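Local coordinates for TRAP dicarboxylate transporter, DctP subunit (Anaerococcus prevoti, PDB 4N91), which binds D-glucuronate, in both anomeric forms, as the solute-binding subunit that probably delivers it to a TRAP-type transporter, at residues V81-Q85 with E140-E144; V163-L169 with P302-A306. All blocks are in the same frame, centred on the assembly; numbering follows the deposited sequence.

How the contacts relate
Contact 1 (81-85 with 140-144) and contact 2 (163-169 with 302-306) lie on opposite sides of the chain's centre, their own centres about 36 Å apart, and share no element. Each is partly buried, with three buried residues, the other touching residues being more accessible. Contact 1 sets helix 77-86 against the start of strand 143-149, an outermost strand of the five-stranded sheet; contact 2 sets the loop between strands 154-158 and 173-176 against helix 301-317. A phenylalanine fills the middle of both. Contact 1 adds a hydrogen bond from the Gln85 amide to the carbonyl of Gly141 beside the ring, whereas contact 2 meets through apolar and CH-pi contacts, while Asn164 N and Ser165 N bond to Asp168 within the loop.

Contact 1 (V81-Q85 with E140-E144)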
# COMPACT_ATOMS: atom_id res chain seq x y z
N VAL A 81 -11.60 -6.24 -2.16
CA VAL A 81 -11.13 -7.32 -1.28
C VAL A 81 -12.31 -8.27 -1.01
O VAL A 81 -12.15 -9.50 -1.05
CB VAL A 81 -10.55 -6.80 0.01
CG1 VAL A 81 -10.20 -7.96 0.97
CG2 VAL A 81 -9.30 -5.98 -0.27
N GLN A 82 -13.49 -7.70 -0.76
CA GLN A 82 -14.67 -8.52 -0.49
C GLN A 82 -15.10 -9.33 -1.72
O GLN A 82 -15.51 -10.49 -1.57
CB GLN A 82 -15.82 -7.65 0.07
CG GLN A 82 -15.49 -7.10 1.44
CD GLN A 82 -16.53 -6.15 1.97
OE1 GLN A 82 -17.27 -6.47 2.91
NE2 GLN A 82 -16.60 -4.96 1.37
N LEU A 83 -14.97 -8.76 -2.91
CA LEU A 83 -15.27 -9.49 -4.14
C LEU A 83 -14.24 -10.60 -4.36
O LEU A 83 -14.54 -11.63 -4.97
CB LEU A 83 -15.27 -8.58 -5.35
CG LEU A 83 -16.38 -7.53 -5.38
CD1 LEU A 83 -16.19 -6.62 -6.60
CD2 LEU A 83 -17.74 -8.21 -5.40
N THR A 84 -13.03 -10.39 -3.87
CA THR A 84 -11.98 -11.42 -4.01
C THR A 84 -12.25 -12.56 -3.04
O THR A 84 -12.04 -13.73 -3.37
CB THR A 84 -10.58 -10.81 -3.77
OG1 THR A 84 -10.37 -9.74 -4.70
CG2 THR A 84 -9.50 -11.87 -3.96
N GLN A 85 -12.74 -12.23 -1.85
CA GLN A 85 -13.12 -13.25 -0.88
C GLN A 85 -14.14 -14.24 -1.42
O GLN A 85 -14.05 -15.44 -1.13
CB GLN A 85 -13.71 -12.61 0.38
CG GLN A 85 -12.73 -11.91 1.28
CD GLN A 85 -13.42 -11.38 2.53
OE1 GLN A 85 -14.20 -10.42 2.48
NE2 GLN A 85 -13.15 -12.01 3.65
N GLU A 140 -8.65 -18.77 5.26
CA GLU A 140 -10.00 -19.08 5.74
C GLU A 140 -10.98 -17.94 5.44
O GLU A 140 -12.18 -18.13 5.41
CB GLU A 140 -9.98 -19.36 7.24
CG GLU A 140 -9.18 -20.60 7.62
CD GLU A 140 -9.84 -21.89 7.18
OE1 GLU A 140 -10.97 -21.83 6.65
OE2 GLU A 140 -9.22 -22.96 7.36
N GLY A 141 -10.45 -16.74 5.19
CA GLY A 141 -11.25 -15.61 4.81
C GLY A 141 -11.40 -15.46 3.29
O GLY A 141 -12.04 -14.53 2.81
N GLY A 142 -10.80 -16.39 2.55
CA GLY A 142 -11.06 -16.51 1.13
C GLY A 142 -9.94 -16.04 0.20
O GLY A 142 -10.08 -16.15 -1.01
N PHE A 143 -8.84 -15.54 0.74
CA PHE A 143 -7.74 -15.09 -0.12
C PHE A 143 -6.35 -15.29 0.47
O PHE A 143 -6.17 -15.51 1.67
CB PHE A 143 -7.95 -13.61 -0.49
CG PHE A 143 -7.88 -12.65 0.68
CD1 PHE A 143 -6.68 -12.13 1.11
CD2 PHE A 143 -9.05 -12.22 1.31
CE1 PHE A 143 -6.62 -11.22 2.17
CE2 PHE A 143 -9.01 -11.33 2.36
CZ PHE A 143 -7.81 -10.81 2.79
N GLU A 144 -5.35 -15.22 -0.40
CA GLU A 144 -3.98 -15.21 0.06
C GLU A 144 -3.16 -14.24 -0.77
O GLU A 144 -3.45 -13.98 -1.95
CB GLU A 144 -3.37 -16.60 0.07
CG GLU A 144 -2.93 -17.14 -1.24
CD GLU A 144 -2.34 -18.55 -1.11
OE1 GLU A 144 -1.97 -18.98 -0.00
OE2 GLU A 144 -2.27 -19.24 -2.14
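Gln85 reaches from helix 77-86 to the turn that leads into strand 143-149. Gln85 CB already lies 3.5 Å from Gly141 O. Gln85 CG, anti to its own carbonyl carbon (chi1 -73°), does double duty: it meets the edge of the Phe143 ring in plane, 3.7 Å from Phe143 CD2, and also passes close to Gly141 O. From there the chain runs on extended and carries CD, the amide carbon, past the same oxygen; the amide plane stands 72° from the ring. At the tip Gln85 NE2 donates to Gly141 O over 2.9 Å, in the carbonyl plane and on a lone pair, though the bond is bent (146° at the hydrogen). One turn earlier in the helix, Val81 CG1 packs obliquely on Phe143 CE2 at 3.8 Å; Thr84 CG2 lies near Phe143 CB. Gly142 CA passes 4.3 Å from Gln85 CA; at its backbone angles a CB would press on the carbonyl O of Gly141 and also run into Gln85 O, so glycine is called for. Ile245 of strand 242-247 touches Val81, Thr84 and Phe143. This is helix-on-sheet packing in one of the two alpha/beta lobes of the periplasmic-binding-protein fold, on the helix that also carries the glucuronate-binding Gln77.

Contact 2 (V163-L169 with P302-A306); sequences VNSPEDL and PFVDA
Val163 begins the contact by bringing CG1, anti to the backbone N (chi1 178°), to the edge of the Phe303 ring, in its plane and 3.9 Å from Phe303 CZ. Next, Asn164 lends its carbonyl oxygen, which approaches CE2 of the ring obliquely. Its backbone N, like that of Ser165, turns inward to Asp168 OD2, which accepts both: from Asn164 N at 2.7 Å on the anti side, and from Ser165 N at 3.0 Å from above the carboxylate plane. This double grip ties the backbone at Asn164 and Ser165 to Asp168 a few residues on. Ser165 CA then comes within 3.6 Å of Phe303 CZ. Pro166 is the main partner: its CD sits over the ring centre, 3.8 Å from the centroid of Phe303 and 5° off the normal, a CH-pi contact. The same Pro166 CD touches Pro302 CB at 3.8 Å, while Pro166 CG lies 3.6 Å from Pro302 O and looks on to Ala306 CB. Leu169 closes the row, its CD1 a looser 4.5 Å from Phe303 CE1, at the ring edge. An alanine in place of Phe303 would remove the ring and is likely to leave Pro166 CD without its aromatic face and open a gap beside Val163 and Ser165. Around the contact, Leu189 touches both Pro166 and Leu169, and Tyr113 meets Phe303. The loop after strand 154-158 is thus joined to helix 301-317, two parts of the fold far apart in sequence. Carbon meets carbon across most of this interface, with Pro166 CD over the face of Phe303 at its middle, so the fit of shapes, rather than paired charges, probably sets how loop and helix lie together.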
# COMPACT_ATOMS: atom_id res chain seq x y z
N VAL A 163 3.28 21.30 7.73
CA VAL A 163 3.57 20.44 8.88
C VAL A 163 5.08 20.35 9.09
O VAL A 163 5.83 19.86 8.23
CB VAL A 163 2.96 19.04 8.66
CG1 VAL A 163 3.30 18.13 9.84
CG2 VAL A 163 1.45 19.16 8.46
N ASN A 164 5.52 20.88 10.22
CA ASN A 164 6.92 20.79 10.64
C ASN A 164 7.16 19.83 11.81
O ASN A 164 8.27 19.32 11.99
CB ASN A 164 7.42 22.17 11.01
CG ASN A 164 7.40 23.11 9.83
OD1 ASN A 164 6.61 24.07 9.78
ND2 ASN A 164 8.24 22.83 8.86
N SER A 165 6.12 19.61 12.60
CA SER A 165 6.17 18.69 13.73
C SER A 165 4.75 18.23 14.03
O SER A 165 3.79 18.77 13.50
CB SER A 165 6.77 19.36 14.96
OG SER A 165 5.88 20.33 15.47
N PRO A 166 4.61 17.21 14.88
CA PRO A 166 3.28 16.70 15.21
C PRO A 166 2.28 17.75 15.67
O PRO A 166 1.11 17.64 15.32
CB PRO A 166 3.59 15.66 16.31
CG PRO A 166 4.93 15.19 15.97
CD PRO A 166 5.67 16.40 15.48
N GLU A 167 2.71 18.76 16.44
CA GLU A 167 1.75 19.76 16.90
C GLU A 167 1.01 20.50 15.77
O GLU A 167 -0.11 20.98 15.97
CB GLU A 167 2.41 20.76 17.88
CG GLU A 167 3.51 21.59 17.28
CD GLU A 167 4.20 22.47 18.31
OE1 GLU A 167 3.58 23.46 18.75
OE2 GLU A 167 5.36 22.17 18.68
N ASP A 168 1.61 20.59 14.58
CA ASP A 168 0.98 21.24 13.44
C ASP A 168 -0.25 20.47 12.91
O ASP A 168 -1.07 21.02 12.15
CB ASP A 168 2.00 21.42 12.32
CG ASP A 168 3.18 22.29 12.74
OD1 ASP A 168 2.95 23.23 13.53
OD2 ASP A 168 4.32 22.03 12.30
N LEU A 169 -0.39 19.22 13.33
CA LEU A 169 -1.54 18.38 12.95
C LEU A 169 -2.71 18.55 13.90
O LEU A 169 -3.80 18.04 13.65
CB LEU A 169 -1.12 16.91 12.90
CG LEU A 169 -0.09 16.57 11.81
CD1 LEU A 169 0.48 15.19 12.05
CD2 LEU A 169 -0.70 16.69 10.41
N PRO A 302 10.63 13.96 16.38
CA PRO A 302 9.40 14.20 17.15
C PRO A 302 8.22 13.33 16.68
O PRO A 302 7.37 12.96 17.50
CB PRO A 302 9.14 15.68 16.93
CG PRO A 302 10.48 16.26 16.70
CD PRO A 302 11.21 15.22 15.89
N PHE A 303 8.17 12.99 15.40
CA PHE A 303 7.11 12.11 14.90
C PHE A 303 7.33 10.70 15.46
O PHE A 303 6.42 10.07 15.97
CB PHE A 303 7.06 12.09 13.37
CG PHE A 303 6.66 13.40 12.75
CD1 PHE A 303 5.33 13.67 12.45
CD2 PHE A 303 7.61 14.36 12.46
CE1 PHE A 303 4.95 14.86 11.89
CE2 PHE A 303 7.23 15.58 11.88
CZ PHE A 303 5.90 15.83 11.59
N VAL A 304 8.57 10.23 15.38
CA VAL A 304 8.93 8.90 15.87
C VAL A 304 8.51 8.77 17.33
O VAL A 304 7.86 7.82 17.71
CB VAL A 304 10.44 8.65 15.74
CG1 VAL A 304 10.83 7.33 16.38
CG2 VAL A 304 10.85 8.67 14.26
N ASP A 305 8.87 9.76 18.13
CA ASP A 305 8.61 9.70 19.57
C ASP A 305 7.11 9.75 19.87
O ASP A 305 6.62 9.05 20.77
CB ASP A 305 9.35 10.83 20.28
CG ASP A 305 10.87 10.65 20.28
OD1 ASP A 305 11.35 9.53 20.00
OD2 ASP A 305 11.60 11.62 20.55
N ALA A 306 6.36 10.55 19.10
CA ALA A 306 4.92 10.69 19.31
C ALA A 306 4.19 9.38 19.05
O ALA A 306 3.20 9.08 19.73
CB ALA A 306 4.34 11.77 18.43